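Local coordinates for protein myosin-I heavy chain (Dictyostelium discoideum, PDB 5EJR) that is an actin-based class VII motor myosin that takes part in the early steps of phagocytosis and in adhesion, represented here by its C-terminal MyTH4-FERM tail tandem, at residues Lys125-Ile136 and Gln165-Lys176. Sequence-based numbering, arbitrary orientation.
Sequences KKGFELIYFLSI and QLASLIAVCIEK
Phe128 and Ile170 meet in a CH-pi contact: Ile170 CG1 sits over the centre of the phenyl ring, 3.8 Å from its centroid and almost on the ring normal, while Ile170 CD1 spreads over the CE2-CZ side of the same face. A flat ring suits a branched aliphatic chain that can lie down on it. With CG anti to the carbonyl carbon (chi1 -75°), the ring swings out to meet Ile170; nearer the backbone, Phe128 CB packs on Leu169 CG and CD2. Leu169 CD2 also lies 3.7 Å from Lys125 CG, and Lys125 CB meets Leu166 CD1 at the partly exposed end.

Segments 125-136 and 165-176, on helices 121-137 and 164-178 of the all-helical MyTH4 domain, run nearly parallel, at 17°, their axes 8.8 Å apart at closest approach; helix 194-205 packs against both, Phe200 stacking on Tyr132 and touching Leu169.

The backbones come nearest at Tyr132 and Cys173 (CA to CA 4.9 Å), consistent with the small side chain of Cys173. Its SG lies 3.8 Å from Ile131 CG2 and 3.9 Å from Tyr132 CB. Val172 CG1 and Lys176 CG approach Tyr132 CD1 and CE1 obliquely, and Lys176 CG also meets Ile136 CG2.

Among polar groups, Ser135 OG bonds back to Tyr132 O at 2.7 Å, tilted 29° from the carbonyl plane, which satisfies this buried hydroxyl beside Lys176 CB. Lys176 NZ forms a salt bridge with Glu175 OE2, and the buried Glu129 one with Arg201.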
loop_
_atom_site.group_PDB
_atom_site.type_symbol
_atom_site.label_atom_id
_atom_site.label_comp_id
_atom_site.label_asym_id
_atom_site.label_seq_id
_atom_site.Cartn_x
_atom_site.Cartn_y
_atom_site.Cartn_z
ATOM N N LYS A 125 -15.119 -22.772 -9.926
ATOM C CA LYS A 125 -15.303 -21.840 -8.806
ATOM C C LYS A 125 -14.228 -20.727 -8.873
ATOM O O LYS A 125 -14.554 -19.552 -8.677
ATOM C CB LYS A 125 -15.257 -22.613 -7.467
ATOM C CG LYS A 125 -15.456 -21.770 -6.212
ATOM C CD LYS A 125 -15.346 -22.620 -4.949
ATOM C CE LYS A 125 -15.566 -21.835 -3.672
ATOM N NZ LYS A 125 -16.972 -21.357 -3.530
ATOM N N LYS A 126 -12.973 -21.119 -9.193
ATOM C CA LYS A 126 -11.797 -20.269 -9.380
ATOM C C LYS A 126 -12.012 -19.330 -10.572
ATOM O O LYS A 126 -11.543 -18.188 -10.561
ATOM C CB LYS A 126 -10.536 -21.130 -9.589
ATOM C CG LYS A 126 -9.924 -21.655 -8.293
ATOM C CD LYS A 126 -8.900 -22.741 -8.591
ATOM C CE LYS A 126 -8.205 -23.269 -7.366
ATOM N NZ LYS A 126 -7.076 -24.172 -7.736
ATOM N N GLY A 127 -12.740 -19.827 -11.579
ATOM C CA GLY A 127 -13.124 -19.062 -12.754
ATOM C C GLY A 127 -14.058 -17.958 -12.332
ATOM O O GLY A 127 -13.887 -16.810 -12.753
ATOM N N PHE A 128 -15.014 -18.272 -11.431
ATOM C CA PHE A 128 -15.897 -17.229 -10.904
ATOM C C PHE A 128 -15.171 -16.260 -9.939
ATOM O O PHE A 128 -15.532 -15.083 -9.892
ATOM C CB PHE A 128 -17.166 -17.812 -10.270
ATOM C CG PHE A 128 -18.165 -18.310 -11.291
ATOM C CD1 PHE A 128 -18.777 -17.432 -12.176
ATOM C CD2 PHE A 128 -18.492 -19.659 -11.367
ATOM C CE1 PHE A 128 -19.686 -17.899 -13.134
ATOM C CE2 PHE A 128 -19.406 -20.122 -12.320
ATOM C CZ PHE A 128 -19.996 -19.240 -13.198
ATOM N N GLU A 129 -14.149 -16.748 -9.199
ATOM C CA GLU A 129 -13.331 -15.908 -8.290
ATOM C C GLU A 129 -12.598 -14.838 -9.121
ATOM O O GLU A 129 -12.518 -13.668 -8.715
ATOM C CB GLU A 129 -12.300 -16.763 -7.539
ATOM C CG GLU A 129 -12.901 -17.602 -6.421
ATOM C CD GLU A 129 -11.928 -18.519 -5.710
ATOM O OE1 GLU A 129 -10.953 -18.968 -6.352
ATOM O OE2 GLU A 129 -12.159 -18.813 -4.516
ATOM N N LEU A 130 -12.118 -15.242 -10.315
ATOM C CA LEU A 130 -11.460 -14.347 -11.269
ATOM C C LEU A 130 -12.453 -13.304 -11.760
ATOM O O LEU A 130 -12.101 -12.136 -11.805
ATOM C CB LEU A 130 -10.828 -15.145 -12.435
ATOM C CG LEU A 130 -10.303 -14.361 -13.669
ATOM C CD1 LEU A 130 -9.236 -13.342 -13.289
ATOM C CD2 LEU A 130 -9.731 -15.307 -14.680
ATOM N N ILE A 131 -13.710 -13.695 -12.043
ATOM C CA ILE A 131 -14.742 -12.745 -12.491
ATOM C C ILE A 131 -14.988 -11.694 -11.398
ATOM O O ILE A 131 -15.135 -10.500 -11.696
ATOM C CB ILE A 131 -16.037 -13.472 -12.933
ATOM C CG1 ILE A 131 -15.784 -14.262 -14.245
ATOM C CG2 ILE A 131 -17.193 -12.493 -13.091
ATOM C CD1 ILE A 131 -16.835 -15.347 -14.599
ATOM N N TYR A 132 -15.009 -12.143 -10.130
ATOM C CA TYR A 132 -15.172 -11.233 -8.992
ATOM C C TYR A 132 -14.051 -10.181 -8.975
ATOM O O TYR A 132 -14.336 -8.988 -8.842
ATOM C CB TYR A 132 -15.179 -12.016 -7.668
ATOM C CG TYR A 132 -14.977 -11.115 -6.470
ATOM C CD1 TYR A 132 -16.020 -10.338 -5.975
ATOM C CD2 TYR A 132 -13.727 -10.994 -5.865
ATOM C CE1 TYR A 132 -15.832 -9.472 -4.900
ATOM C CE2 TYR A 132 -13.524 -10.122 -4.792
ATOM C CZ TYR A 132 -14.584 -9.375 -4.305
ATOM O OH TYR A 132 -14.411 -8.531 -3.230
ATOM N N PHE A 133 -12.787 -10.641 -9.079
ATOM C CA PHE A 133 -11.587 -9.799 -9.046
ATOM C C PHE A 133 -11.470 -8.901 -10.273
ATOM O O PHE A 133 -10.906 -7.810 -10.173
ATOM C CB PHE A 133 -10.319 -10.625 -8.796
ATOM C CG PHE A 133 -10.197 -11.160 -7.382
ATOM C CD1 PHE A 133 -10.205 -10.299 -6.291
ATOM C CD2 PHE A 133 -10.028 -12.521 -7.147
ATOM C CE1 PHE A 133 -10.091 -10.797 -4.981
ATOM C CE2 PHE A 133 -9.917 -13.020 -5.839
ATOM C CZ PHE A 133 -9.953 -12.155 -4.763
ATOM N N LEU A 134 -12.094 -9.290 -11.408
ATOM C CA LEU A 134 -12.135 -8.412 -12.571
ATOM C C LEU A 134 -13.188 -7.349 -12.287
ATOM O O LEU A 134 -12.934 -6.159 -12.514
ATOM C CB LEU A 134 -12.538 -9.155 -13.871
ATOM C CG LEU A 134 -11.623 -10.244 -14.412
ATOM C CD1 LEU A 134 -12.330 -11.034 -15.506
ATOM C CD2 LEU A 134 -10.335 -9.667 -14.962
ATOM N N SER A 135 -14.376 -7.772 -11.802
ATOM C CA SER A 135 -15.507 -6.866 -11.542
ATOM C C SER A 135 -15.212 -5.777 -10.489
ATOM O O SER A 135 -15.832 -4.722 -10.540
ATOM C CB SER A 135 -16.768 -7.644 -11.179
ATOM O OG SER A 135 -16.659 -8.213 -9.885
ATOM N N ILE A 136 -14.275 -6.027 -9.557
ATOM C CA ILE A 136 -13.906 -5.005 -8.571
ATOM C C ILE A 136 -12.956 -3.949 -9.189
ATOM O O ILE A 136 -12.932 -2.811 -8.716
ATOM C CB ILE A 136 -13.376 -5.574 -7.221
ATOM C CG1 ILE A 136 -12.209 -6.546 -7.413
ATOM C CG2 ILE A 136 -14.514 -6.199 -6.398
ATOM C CD1 ILE A 136 -11.369 -6.830 -6.161
ATOM N N GLN A 165 -23.575 -22.004 -2.112
ATOM C CA GLN A 165 -22.300 -21.336 -1.837
ATOM C C GLN A 165 -21.794 -20.736 -3.151
ATOM O O GLN A 165 -21.567 -19.521 -3.231
ATOM C CB GLN A 165 -21.272 -22.335 -1.258
ATOM C CG GLN A 165 -19.916 -21.732 -0.888
ATOM C CD GLN A 165 -19.908 -21.164 0.510
ATOM O OE1 GLN A 165 -19.640 -21.869 1.490
ATOM N NE2 GLN A 165 -20.197 -19.874 0.627
ATOM N N LEU A 166 -21.670 -21.576 -4.192
ATOM C CA LEU A 166 -21.239 -21.152 -5.523
ATOM C C LEU A 166 -22.221 -20.096 -6.073
ATOM O O LEU A 166 -21.793 -19.205 -6.805
ATOM C CB LEU A 166 -21.099 -22.376 -6.447
ATOM C CG LEU A 166 -20.755 -22.160 -7.930
ATOM C CD1 LEU A 166 -19.243 -22.087 -8.148
ATOM C CD2 LEU A 166 -21.315 -23.291 -8.772
ATOM N N ALA A 167 -23.500 -20.143 -5.638
ATOM C CA ALA A 167 -24.525 -19.166 -6.025
ATOM C C ALA A 167 -24.286 -17.820 -5.356
ATOM O O ALA A 167 -24.640 -16.797 -5.933
ATOM C CB ALA A 167 -25.911 -19.679 -5.666
ATOM N N SER A 168 -23.706 -17.815 -4.135
ATOM C CA SER A 168 -23.426 -16.586 -3.401
ATOM C C SER A 168 -22.231 -15.871 -4.037
ATOM O O SER A 168 -22.199 -14.642 -4.070
ATOM C CB SER A 168 -23.207 -16.864 -1.914
ATOM O OG SER A 168 -21.944 -17.437 -1.619
ATOM N N LEU A 169 -21.287 -16.659 -4.587
ATOM C CA LEU A 169 -20.105 -16.197 -5.304
ATOM C C LEU A 169 -20.508 -15.539 -6.631
ATOM O O LEU A 169 -19.907 -14.535 -6.997
ATOM C CB LEU A 169 -19.121 -17.361 -5.520
ATOM C CG LEU A 169 -17.906 -17.169 -6.462
ATOM C CD1 LEU A 169 -17.048 -15.923 -6.091
ATOM C CD2 LEU A 169 -17.031 -18.390 -6.431
ATOM N N ILE A 170 -21.499 -16.103 -7.346
ATOM C CA ILE A 170 -21.994 -15.537 -8.605
ATOM C C ILE A 170 -22.807 -14.286 -8.277
ATOM O O ILE A 170 -22.730 -13.289 -9.009
ATOM C CB ILE A 170 -22.804 -16.562 -9.450
ATOM C CG1 ILE A 170 -21.900 -17.707 -9.972
ATOM C CG2 ILE A 170 -23.535 -15.866 -10.614
ATOM C CD1 ILE A 170 -22.705 -18.976 -10.612
ATOM N N ALA A 171 -23.584 -14.335 -7.176
ATOM C CA ALA A 171 -24.371 -13.178 -6.752
ATOM C C ALA A 171 -23.467 -11.977 -6.365
ATOM O O ALA A 171 -23.883 -10.836 -6.582
ATOM C CB ALA A 171 -25.288 -13.549 -5.597
ATOM N N VAL A 172 -22.243 -12.226 -5.822
ATOM C CA VAL A 172 -21.328 -11.119 -5.468
ATOM C C VAL A 172 -20.753 -10.504 -6.765
ATOM O O VAL A 172 -20.679 -9.275 -6.859
ATOM C CB VAL A 172 -20.257 -11.426 -4.368
ATOM C CG1 VAL A 172 -19.193 -12.420 -4.821
ATOM C CG2 VAL A 172 -19.613 -10.144 -3.839
ATOM N N CYS A 173 -20.475 -11.348 -7.800
ATOM C CA CYS A 173 -20.021 -10.883 -9.116
ATOM C C CYS A 173 -21.040 -9.932 -9.699
ATOM O O CYS A 173 -20.666 -8.858 -10.167
ATOM C CB CYS A 173 -19.766 -12.054 -10.057
ATOM S SG CYS A 173 -18.397 -13.114 -9.556
ATOM N N ILE A 174 -22.331 -10.315 -9.635
ATOM C CA ILE A 174 -23.471 -9.530 -10.127
ATOM C C ILE A 174 -23.550 -8.198 -9.365
ATOM O O ILE A 174 -23.781 -7.164 -9.992
ATOM C CB ILE A 174 -24.795 -10.356 -10.029
ATOM C CG1 ILE A 174 -24.752 -11.579 -10.980
ATOM C CG2 ILE A 174 -26.055 -9.489 -10.281
ATOM C CD1 ILE A 174 -25.736 -12.748 -10.620
ATOM N N GLU A 175 -23.350 -8.228 -8.023
ATOM C CA GLU A 175 -23.374 -7.026 -7.172
ATOM C C GLU A 175 -22.273 -6.053 -7.608
ATOM O O GLU A 175 -22.538 -4.861 -7.779
ATOM C CB GLU A 175 -23.188 -7.398 -5.683
ATOM C CG GLU A 175 -23.176 -6.201 -4.732
ATOM C CD GLU A 175 -22.334 -6.319 -3.471
ATOM O OE1 GLU A 175 -22.190 -7.444 -2.936
ATOM O OE2 GLU A 175 -21.844 -5.269 -2.995
ATOM N N LYS A 176 -21.052 -6.572 -7.806
ATOM C CA LYS A 176 -19.887 -5.786 -8.208
ATOM C C LYS A 176 -19.991 -5.214 -9.627
ATOM O O LYS A 176 -19.379 -4.183 -9.883
ATOM C CB LYS A 176 -18.579 -6.568 -8.011
ATOM C CG LYS A 176 -18.235 -6.926 -6.563
ATOM C CD LYS A 176 -18.201 -5.701 -5.632
ATOM C CE LYS A 176 -18.009 -6.072 -4.185
ATOM N NZ LYS A 176 -18.800 -5.187 -3.292
#